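Local coordinates for two-domain protein containing predicted PHP-like metal-dependent phosphoesterase (Bacteroides vulgatus ATCC 8482, PDB 3E38) that probably acts as a metal-dependent phosphoesterase of the PHP family, perhaps with 5'-3' exonuclease activity, and binds three zinc ions in a domain linked to an Ig-like one, at residues Lys207-Lys219 / Ala229-Leu243. Residues are numbered along the deposited sequence; the frame is centred on the assembly and turned at random.
Sequences KGEHRTMTFVFAK and ALDNRRTAAYFHELL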
ATOM      1  N   LYS B 207      -5.778   0.913   0.334  1.00 44.26           N
ATOM      2  CA  LYS B 207      -6.334   0.807   1.684  1.00 43.07           C
ATOM      3  C   LYS B 207      -7.341  -0.312   1.811  1.00 43.61           C
ATOM      4  O   LYS B 207      -8.126  -0.370   2.779  1.00 38.40           O
ATOM      5  CB  LYS B 207      -7.054   2.095   2.082  1.00 43.22           C
ATOM      6  CG  LYS B 207      -6.171   3.308   2.098  1.00 45.67           C
ATOM      7  CD  LYS B 207      -6.969   4.517   2.615  1.00 51.10           C
ATOM      8  CE  LYS B 207      -6.083   5.752   2.725  1.00 56.96           C
ATOM      9  N   GLY B 208      -7.339  -1.174   0.803  1.00 45.08           N
ATOM     10  CA  GLY B 208      -8.237  -2.362   0.765  1.00 45.58           C
ATOM     11  C   GLY B 208      -9.718  -2.065   0.538  1.00 45.72           C
ATOM     12  O   GLY B 208     -10.613  -2.868   0.891  1.00 46.07           O
ATOM     13  N   GLU B 209      -9.982  -0.880  -0.002  1.00 41.59           N
ATOM     14  CA  GLU B 209     -11.358  -0.511  -0.365  1.00 38.35           C
ATOM     15  C   GLU B 209     -11.823  -1.320  -1.566  1.00 35.75           C
ATOM     16  O   GLU B 209     -11.051  -1.850  -2.333  1.00 33.18           O
ATOM     17  CB  GLU B 209     -11.476   0.977  -0.674  1.00 40.98           C
ATOM     18  CG  GLU B 209     -11.219   1.872   0.511  1.00 34.30           C
ATOM     19  CD  GLU B 209     -11.416   3.322   0.196  1.00 36.63           C
ATOM     20  OE1 GLU B 209     -11.957   3.656  -0.896  1.00 41.28           O
ATOM     21  OE2 GLU B 209     -11.010   4.142   1.056  1.00 53.79           O
ATOM     22  N   HIS B 210     -13.132  -1.416  -1.707  1.00 36.67           N
ATOM     23  CA  HIS B 210     -13.725  -2.170  -2.817  1.00 32.12           C
ATOM     24  C   HIS B 210     -14.946  -1.481  -3.327  1.00 31.38           C
ATOM     25  O   HIS B 210     -15.693  -0.819  -2.584  1.00 33.97           O
ATOM     26  CB  HIS B 210     -14.120  -3.579  -2.338  1.00 32.61           C
ATOM     27  CG  HIS B 210     -15.195  -3.549  -1.313  1.00 29.16           C
ATOM     28  ND1 HIS B 210     -16.525  -3.478  -1.653  1.00 31.70           N
ATOM     29  CD2 HIS B 210     -15.144  -3.444   0.034  1.00 35.50           C
ATOM     30  CE1 HIS B 210     -17.258  -3.388  -0.558  1.00 33.07           C
ATOM     31  NE2 HIS B 210     -16.444  -3.365   0.483  1.00 35.57           N
ATOM     32  N   ARG B 211     -15.222  -1.708  -4.598  1.00 33.05           N
ATOM     33  CA  ARG B 211     -16.355  -1.064  -5.210  1.00 28.98           C
ATOM     34  C   ARG B 211     -17.605  -1.575  -4.545  1.00 29.73           C
ATOM     35  O   ARG B 211     -17.692  -2.748  -4.239  1.00 31.18           O
ATOM     36  CB  ARG B 211     -16.417  -1.318  -6.720  1.00 33.34           C
ATOM     37  CG  ARG B 211     -17.069  -2.638  -7.131  1.00 36.23           C
ATOM     38  CD  ARG B 211     -17.530  -2.589  -8.576  1.00 28.40           C
ATOM     39  NE  ARG B 211     -16.403  -2.778  -9.463  1.00 32.11           N
ATOM     40  CZ  ARG B 211     -16.407  -2.554 -10.762  1.00 27.14           C
ATOM     41  NH1 ARG B 211     -17.489  -2.102 -11.362  1.00 26.77           N
ATOM     42  NH2 ARG B 211     -15.296  -2.780 -11.455  1.00 31.37           N
ATOM     43  N   THR B 212     -18.558  -0.684  -4.301  1.00 26.21           N
ATOM     44  CA  THR B 212     -19.859  -1.087  -3.762  1.00 28.28           C
ATOM     45  C   THR B 212     -20.503  -2.022  -4.765  1.00 29.40           C
ATOM     46  O   THR B 212     -20.480  -1.805  -5.966  1.00 33.15           O
ATOM     47  CB  THR B 212     -20.714   0.145  -3.483  1.00 29.96           C
ATOM     48  OG1 THR B 212     -20.029   0.901  -2.488  1.00 27.65           O
ATOM     49  CG2 THR B 212     -22.115  -0.206  -2.997  1.00 28.98           C
HETATM   50  N   MSE B 213     -21.024  -3.113  -4.276  1.00 31.34           N
HETATM   51  CA  MSE B 213     -21.557  -4.099  -5.192  1.00 30.80           C
HETATM   52  C   MSE B 213     -22.645  -4.936  -4.593  1.00 28.66           C
HETATM   53  O   MSE B 213     -23.062  -4.713  -3.487  1.00 30.75           O
HETATM   54  CB  MSE B 213     -20.420  -5.034  -5.619  1.00 29.84           C
HETATM   55  CG  MSE B 213     -19.882  -5.907  -4.475  1.00 27.29           C
HETATM   56 SE   MSE B 213     -18.368  -7.026  -5.034  0.75 32.68          SE
HETATM   57  CE  MSE B 213     -17.076  -5.580  -5.272  1.00 32.25           C
ATOM     58  N   THR B 214     -23.106  -5.912  -5.364  1.00 30.68           N
ATOM     59  CA  THR B 214     -24.177  -6.829  -4.891  1.00 28.87           C
ATOM     60  C   THR B 214     -23.778  -8.283  -4.967  1.00 28.97           C
ATOM     61  O   THR B 214     -23.275  -8.776  -5.982  1.00 34.34           O
ATOM     62  CB  THR B 214     -25.512  -6.673  -5.680  1.00 27.62           C
ATOM     63  OG1 THR B 214     -25.932  -5.320  -5.665  1.00 25.05           O
ATOM     64  CG2 THR B 214     -26.607  -7.539  -5.116  1.00 22.40           C
ATOM     65  N   PHE B 215     -23.926  -8.946  -3.839  1.00 29.01           N
ATOM     66  CA  PHE B 215     -23.775 -10.390  -3.801  1.00 29.41           C
ATOM     67  C   PHE B 215     -25.117 -10.992  -4.228  1.00 29.14           C
ATOM     68  O   PHE B 215     -26.185 -10.701  -3.615  1.00 28.47           O
ATOM     69  CB  PHE B 215     -23.393 -10.934  -2.410  1.00 32.30           C
ATOM     70  CG  PHE B 215     -22.034 -10.554  -1.953  1.00 27.03           C
ATOM     71  CD1 PHE B 215     -21.101 -10.084  -2.858  1.00 35.68           C
ATOM     72  CD2 PHE B 215     -21.646 -10.781  -0.633  1.00 30.28           C
ATOM     73  CE1 PHE B 215     -19.825  -9.736  -2.439  1.00 39.35           C
ATOM     74  CE2 PHE B 215     -20.358 -10.454  -0.200  1.00 33.37           C
ATOM     75  CZ  PHE B 215     -19.455  -9.929  -1.101  1.00 38.83           C
ATOM     76  N   VAL B 216     -25.060 -11.799  -5.290  1.00 28.86           N
ATOM     77  CA  VAL B 216     -26.234 -12.493  -5.835  1.00 28.26           C
ATOM     78  C   VAL B 216     -26.095 -14.010  -5.661  1.00 30.16           C
ATOM     79  O   VAL B 216     -25.146 -14.635  -6.158  1.00 29.23           O
ATOM     80  CB  VAL B 216     -26.494 -12.140  -7.335  1.00 30.48           C
ATOM     81  CG1 VAL B 216     -27.820 -12.743  -7.843  1.00 24.36           C
ATOM     82  CG2 VAL B 216     -26.512 -10.615  -7.564  1.00 23.83           C
ATOM     83  N   PHE B 217     -27.069 -14.594  -4.965  1.00 28.99           N
ATOM     84  CA  PHE B 217     -27.060 -16.043  -4.687  1.00 29.64           C
ATOM     85  C   PHE B 217     -27.922 -16.779  -5.702  1.00 30.01           C
ATOM     86  O   PHE B 217     -29.138 -16.962  -5.550  1.00 35.31           O
ATOM     87  CB  PHE B 217     -27.480 -16.325  -3.253  1.00 29.30           C
ATOM     88  CG  PHE B 217     -26.782 -15.454  -2.253  1.00 35.33           C
ATOM     89  CD1 PHE B 217     -25.478 -15.710  -1.884  1.00 40.74           C
ATOM     90  CD2 PHE B 217     -27.423 -14.358  -1.703  1.00 30.47           C
ATOM     91  CE1 PHE B 217     -24.837 -14.898  -0.970  1.00 31.00           C
ATOM     92  CE2 PHE B 217     -26.785 -13.574  -0.804  1.00 29.17           C
ATOM     93  CZ  PHE B 217     -25.487 -13.842  -0.438  1.00 32.31           C
ATOM     94  N   ALA B 218     -27.216 -17.201  -6.735  1.00 27.99           N
ATOM     95  CA  ALA B 218     -27.764 -17.789  -7.946  1.00 29.92           C
ATOM     96  C   ALA B 218     -27.637 -19.303  -7.967  1.00 29.33           C
ATOM     97  O   ALA B 218     -26.749 -19.853  -7.353  1.00 31.80           O
ATOM     98  CB  ALA B 218     -27.041 -17.158  -9.193  1.00 28.42           C
ATOM     99  N   LYS B 219     -28.556 -19.946  -8.667  1.00 30.99           N
ATOM    100  CA  LYS B 219     -28.594 -21.404  -8.773  1.00 31.14           C
ATOM    101  C   LYS B 219     -27.636 -21.783  -9.869  1.00 32.99           C
ATOM    102  O   LYS B 219     -27.232 -22.936 -10.012  1.00 34.91           O
ATOM    103  CB  LYS B 219     -29.999 -21.913  -9.102  1.00 28.80           C
ATOM    104  CG  LYS B 219     -31.044 -21.756  -7.994  1.00 39.12           C
ATOM    105  CD  LYS B 219     -32.464 -22.102  -8.472  1.00 32.13           C
ATOM    106  N   ALA B 229     -32.393 -15.004  -9.162  1.00 29.09           N
ATOM    107  CA  ALA B 229     -31.939 -14.565  -7.831  1.00 31.46           C
ATOM    108  C   ALA B 229     -32.570 -13.212  -7.496  1.00 32.86           C
ATOM    109  O   ALA B 229     -33.144 -13.002  -6.406  1.00 34.08           O
ATOM    110  CB  ALA B 229     -30.419 -14.452  -7.780  1.00 32.57           C
ATOM    111  N   LEU B 230     -32.474 -12.308  -8.454  1.00 31.24           N
ATOM    112  CA  LEU B 230     -32.976 -10.941  -8.260  1.00 31.67           C
ATOM    113  C   LEU B 230     -34.460 -10.949  -8.097  1.00 32.67           C
ATOM    114  O   LEU B 230     -35.004 -10.155  -7.350  1.00 34.98           O
ATOM    115  CB  LEU B 230     -32.620  -9.985  -9.407  1.00 27.84           C
ATOM    116  CG  LEU B 230     -31.140  -9.711  -9.694  1.00 33.57           C
ATOM    117  CD1 LEU B 230     -30.965  -8.873 -10.982  1.00 20.93           C
ATOM    118  CD2 LEU B 230     -30.509  -9.017  -8.508  1.00 26.39           C
ATOM    119  N   ASP B 231     -35.121 -11.857  -8.799  1.00 34.98           N
ATOM    120  CA  ASP B 231     -36.581 -11.888  -8.778  1.00 32.92           C
ATOM    121  C   ASP B 231     -37.058 -12.324  -7.436  1.00 32.41           C
ATOM    122  O   ASP B 231     -38.187 -12.002  -6.990  1.00 33.15           O
ATOM    123  CB  ASP B 231     -37.164 -12.847  -9.823  1.00 32.10           C
ATOM    124  CG  ASP B 231     -37.083 -12.298 -11.225  1.00 35.89           C
ATOM    125  OD1 ASP B 231     -36.899 -11.076 -11.379  1.00 39.53           O
ATOM    126  OD2 ASP B 231     -37.242 -13.087 -12.176  1.00 42.38           O
ATOM    127  N   ASN B 232     -36.178 -13.063  -6.797  1.00 30.97           N
ATOM    128  CA  ASN B 232     -36.480 -13.719  -5.528  1.00 32.14           C
ATOM    129  C   ASN B 232     -35.767 -13.104  -4.347  1.00 30.68           C
ATOM    130  O   ASN B 232     -35.703 -13.691  -3.284  1.00 32.87           O
ATOM    131  CB  ASN B 232     -36.169 -15.208  -5.667  1.00 31.48           C
ATOM    132  CG  ASN B 232     -37.187 -15.928  -6.530  1.00 37.30           C
ATOM    133  OD1 ASN B 232     -38.381 -15.998  -6.171  1.00 34.55           O
ATOM    134  ND2 ASN B 232     -36.737 -16.492  -7.649  1.00 26.10           N
ATOM    135  N   ARG B 233     -35.224 -11.919  -4.594  1.00 30.87           N
ATOM    136  CA  ARG B 233     -34.500 -11.080  -3.618  1.00 31.56           C
ATOM    137  C   ARG B 233     -33.314 -11.732  -2.904  1.00 32.16           C
ATOM    138  O   ARG B 233     -32.985 -11.399  -1.756  1.00 37.36           O
ATOM    139  CB  ARG B 233     -35.485 -10.598  -2.566  1.00 31.18           C
ATOM    140  CG  ARG B 233     -36.805 -10.105  -3.154  1.00 36.37           C
ATOM    141  CD  ARG B 233     -37.889 -10.188  -2.087  1.00 41.19           C
ATOM    142  NE  ARG B 233     -38.036 -11.567  -1.611  1.00 47.15           N
ATOM    143  CZ  ARG B 233     -38.835 -12.492  -2.156  1.00 43.89           C
ATOM    144  NH1 ARG B 233     -39.594 -12.212  -3.213  1.00 41.93           N
ATOM    145  NH2 ARG B 233     -38.880 -13.715  -1.637  1.00 34.55           N
ATOM    146  N   ARG B 234     -32.685 -12.645  -3.617  1.00 32.25           N
ATOM    147  CA  ARG B 234     -31.559 -13.439  -3.117  1.00 30.53           C
ATOM    148  C   ARG B 234     -30.255 -12.722  -3.409  1.00 30.28           C
ATOM    149  O   ARG B 234     -29.404 -13.124  -4.215  1.00 31.20           O
ATOM    150  CB  ARG B 234     -31.608 -14.853  -3.692  1.00 30.48           C
ATOM    151  CG  ARG B 234     -31.230 -15.886  -2.662  1.00 35.14           C
ATOM    152  CD  ARG B 234     -31.282 -17.299  -3.186  1.00 37.73           C
ATOM    153  NE  ARG B 234     -32.596 -17.682  -3.706  1.00 36.75           N
ATOM    154  CZ  ARG B 234     -32.876 -17.867  -4.991  1.00 35.27           C
ATOM    155  NH1 ARG B 234     -31.945 -17.700  -5.926  1.00 26.61           N
ATOM    156  NH2 ARG B 234     -34.096 -18.236  -5.340  1.00 30.23           N
ATOM    157  N   THR B 235     -30.170 -11.609  -2.693  1.00 32.53           N
ATOM    158  CA  THR B 235     -29.059 -10.638  -2.729  1.00 27.96           C
ATOM    159  C   THR B 235     -28.695 -10.108  -1.356  1.00 30.22           C
ATOM    160  O   THR B 235     -29.431 -10.245  -0.360  1.00 30.63           O
ATOM    161  CB  THR B 235     -29.454  -9.356  -3.534  1.00 26.96           C
ATOM    162  OG1 THR B 235     -30.540  -8.673  -2.855  1.00 29.01           O
ATOM    163  CG2 THR B 235     -29.920  -9.689  -4.991  1.00 22.54           C
ATOM    164  N   ALA B 236     -27.540  -9.471  -1.352  1.00 28.89           N
ATOM    165  CA  ALA B 236     -27.013  -8.687  -0.216  1.00 28.87           C
ATOM    166  C   ALA B 236     -26.099  -7.644  -0.798  1.00 31.80           C
ATOM    167  O   ALA B 236     -25.308  -7.937  -1.709  1.00 30.90           O
ATOM    168  CB  ALA B 236     -26.258  -9.550   0.802  1.00 27.75           C
ATOM    169  N   ALA B 237     -26.246  -6.420  -0.315  1.00 32.75           N
ATOM    170  CA  ALA B 237     -25.368  -5.317  -0.722  1.00 33.57           C
ATOM    171  C   ALA B 237     -24.079  -5.253   0.151  1.00 33.04           C
ATOM    172  O   ALA B 237     -24.095  -5.297   1.364  1.00 34.10           O
ATOM    173  CB  ALA B 237     -26.124  -3.981  -0.713  1.00 29.23           C
ATOM    174  N   TYR B 238     -22.970  -5.155  -0.544  1.00 31.39           N
ATOM    175  CA  TYR B 238     -21.645  -5.076   0.026  1.00 28.84           C
ATOM    176  C   TYR B 238     -21.090  -3.701  -0.212  1.00 26.40           C
ATOM    177  O   TYR B 238     -20.762  -3.319  -1.318  1.00 27.73           O
ATOM    178  CB  TYR B 238     -20.764  -6.109  -0.626  1.00 25.48           C
ATOM    179  CG  TYR B 238     -19.367  -6.209  -0.054  1.00 28.15           C
ATOM    180  CD1 TYR B 238     -19.117  -6.035   1.303  1.00 24.26           C
ATOM    181  CD2 TYR B 238     -18.298  -6.560  -0.870  1.00 26.18           C
ATOM    182  CE1 TYR B 238     -17.856  -6.148   1.797  1.00 27.16           C
ATOM    183  CE2 TYR B 238     -17.056  -6.684  -0.368  1.00 21.98           C
ATOM    184  CZ  TYR B 238     -16.820  -6.485   0.954  1.00 26.08           C
ATOM    185  OH  TYR B 238     -15.512  -6.638   1.448  1.00 29.61           O
ATOM    186  N   PHE B 239     -20.976  -3.002   0.892  1.00 28.29           N
ATOM    187  CA  PHE B 239     -20.657  -1.592   0.954  1.00 28.09           C
ATOM    188  C   PHE B 239     -19.626  -1.317   2.006  1.00 30.24           C
ATOM    189  O   PHE B 239     -19.895  -1.461   3.199  1.00 29.19           O
ATOM    190  CB  PHE B 239     -21.951  -0.856   1.335  1.00 28.72           C
ATOM    191  CG  PHE B 239     -21.754   0.599   1.619  1.00 29.30           C
ATOM    192  CD1 PHE B 239     -21.635   1.512   0.582  1.00 36.80           C
ATOM    193  CD2 PHE B 239     -21.645   1.053   2.914  1.00 34.02           C
ATOM    194  CE1 PHE B 239     -21.429   2.818   0.840  1.00 36.99           C
ATOM    195  CE2 PHE B 239     -21.464   2.381   3.167  1.00 40.16           C
ATOM    196  CZ  PHE B 239     -21.359   3.259   2.125  1.00 36.42           C
ATOM    197  N   HIS B 240     -18.426  -0.928   1.577  1.00 31.47           N
ATOM    198  CA  HIS B 240     -17.400  -0.649   2.543  1.00 30.26           C
ATOM    199  C   HIS B 240     -17.275  -1.928   3.354  1.00 29.86           C
ATOM    200  O   HIS B 240     -17.085  -2.990   2.778  1.00 32.36           O
ATOM    201  CB  HIS B 240     -17.821   0.568   3.378  1.00 31.87           C
ATOM    202  CG  HIS B 240     -17.750   1.868   2.603  1.00 33.66           C
ATOM    203  ND1 HIS B 240     -17.823   3.108   3.192  1.00 38.53           N
ATOM    204  CD2 HIS B 240     -17.523   2.102   1.284  1.00 38.11           C
ATOM    205  CE1 HIS B 240     -17.723   4.047   2.265  1.00 38.85           C
ATOM    206  NE2 HIS B 240     -17.539   3.463   1.093  1.00 19.84           N
ATOM    207  N   GLU B 241     -17.432  -1.824   4.667  1.00 31.51           N
ATOM    208  CA  GLU B 241     -17.295  -2.976   5.593  1.00 30.01           C
ATOM    209  C   GLU B 241     -18.632  -3.583   5.918  1.00 31.68           C
ATOM    210  O   GLU B 241     -18.727  -4.586   6.663  1.00 31.85           O
ATOM    211  CB  GLU B 241     -16.551  -2.595   6.902  1.00 29.56           C
ATOM    212  CG  GLU B 241     -15.078  -2.264   6.654  1.00 44.36           C
ATOM    213  CD  GLU B 241     -14.229  -2.050   7.926  1.00 56.79           C
ATOM    214  OE1 GLU B 241     -14.782  -1.926   9.057  1.00 65.88           O
ATOM    215  OE2 GLU B 241     -12.982  -1.998   7.771  1.00 62.59           O
ATOM    216  N   LEU B 242     -19.678  -2.961   5.375  1.00 28.59           N
ATOM    217  CA  LEU B 242     -21.033  -3.451   5.641  1.00 30.29           C
ATOM    218  C   LEU B 242     -21.529  -4.473   4.587  1.00 33.12           C
ATOM    219  O   LEU B 242     -21.132  -4.456   3.402  1.00 33.30           O
ATOM    220  CB  LEU B 242     -22.022  -2.286   5.741  1.00 25.86           C
ATOM    221  CG  LEU B 242     -21.730  -1.111   6.663  1.00 28.56           C
ATOM    222  CD1 LEU B 242     -22.899  -0.141   6.543  1.00 30.83           C
ATOM    223  CD2 LEU B 242     -21.521  -1.591   8.120  1.00 24.33           C
ATOM    224  N   LEU B 243     -22.339  -5.409   5.064  1.00 31.10           N
ATOM    225  CA  LEU B 243     -23.012  -6.348   4.192  1.00 31.83           C
ATOM    226  C   LEU B 243     -24.446  -6.221   4.626  1.00 33.92           C
ATOM    227  O   LEU B 243     -24.781  -6.380   5.790  1.00 33.44           O
ATOM    228  CB  LEU B 243     -22.479  -7.775   4.304  1.00 34.34           C
ATOM    229  CG  LEU B 243     -23.034  -8.751   3.260  1.00 31.49           C
ATOM    230  CD1 LEU B 243     -22.425  -8.447   1.879  1.00 43.24           C
ATOM    231  CD2 LEU B 243     -22.740 -10.174   3.650  1.00 33.90           C
TER
HETATM  232  O   HOH W   1     -17.932  -0.186  -1.110  1.00 24.66           O
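The H210 and Y238 rings form an offset stack, with centroids 3.7 Å apart and planes only 9° from parallel; H210 CE1 sits over the middle of the tyrosine ring. M213 CG meets that ring at its edge, while F215 lies oblique to it, planes at 36°, and receives Y238 CB over its own face as a CH-pi contact, 4.2 Å from CB to the F215 centroid. With CG anti to the backbone N (chi1 -176°), the Y238 ring lies alongside the M213 side chain and against the H210 ring. H210 ND1 donates to R211 O from well above the carbonyl plane, and at the ring edge NE2 faces H240 O at a doubtfully short modelled separation. Were Y238 an alanine, CB would still sit over F215, but the H210 ring is likely to lose its stacking partner and F215 CZ its contact with CD2. Strands 213-218 and 235-239 pair antiparallel, M213 with Y238 and F215 with A236 being the hydrogen-bonded pairs, and strand 17-22 flanks 213-218 on its other edge in the mixed sheet of the PHP domain. On the face opposite the cluster, T214 CG2 packs against T235 CB at 3.7 Å, and their hydroxyls bond to G191 O and M189 O. Farther along, F217 N donates to R234 O, and R234 NH1 returns a bond to F217 O at 2.9 Å, the acceptor lying in the guanidinium plane; NH2 forms a salt bridge with E228.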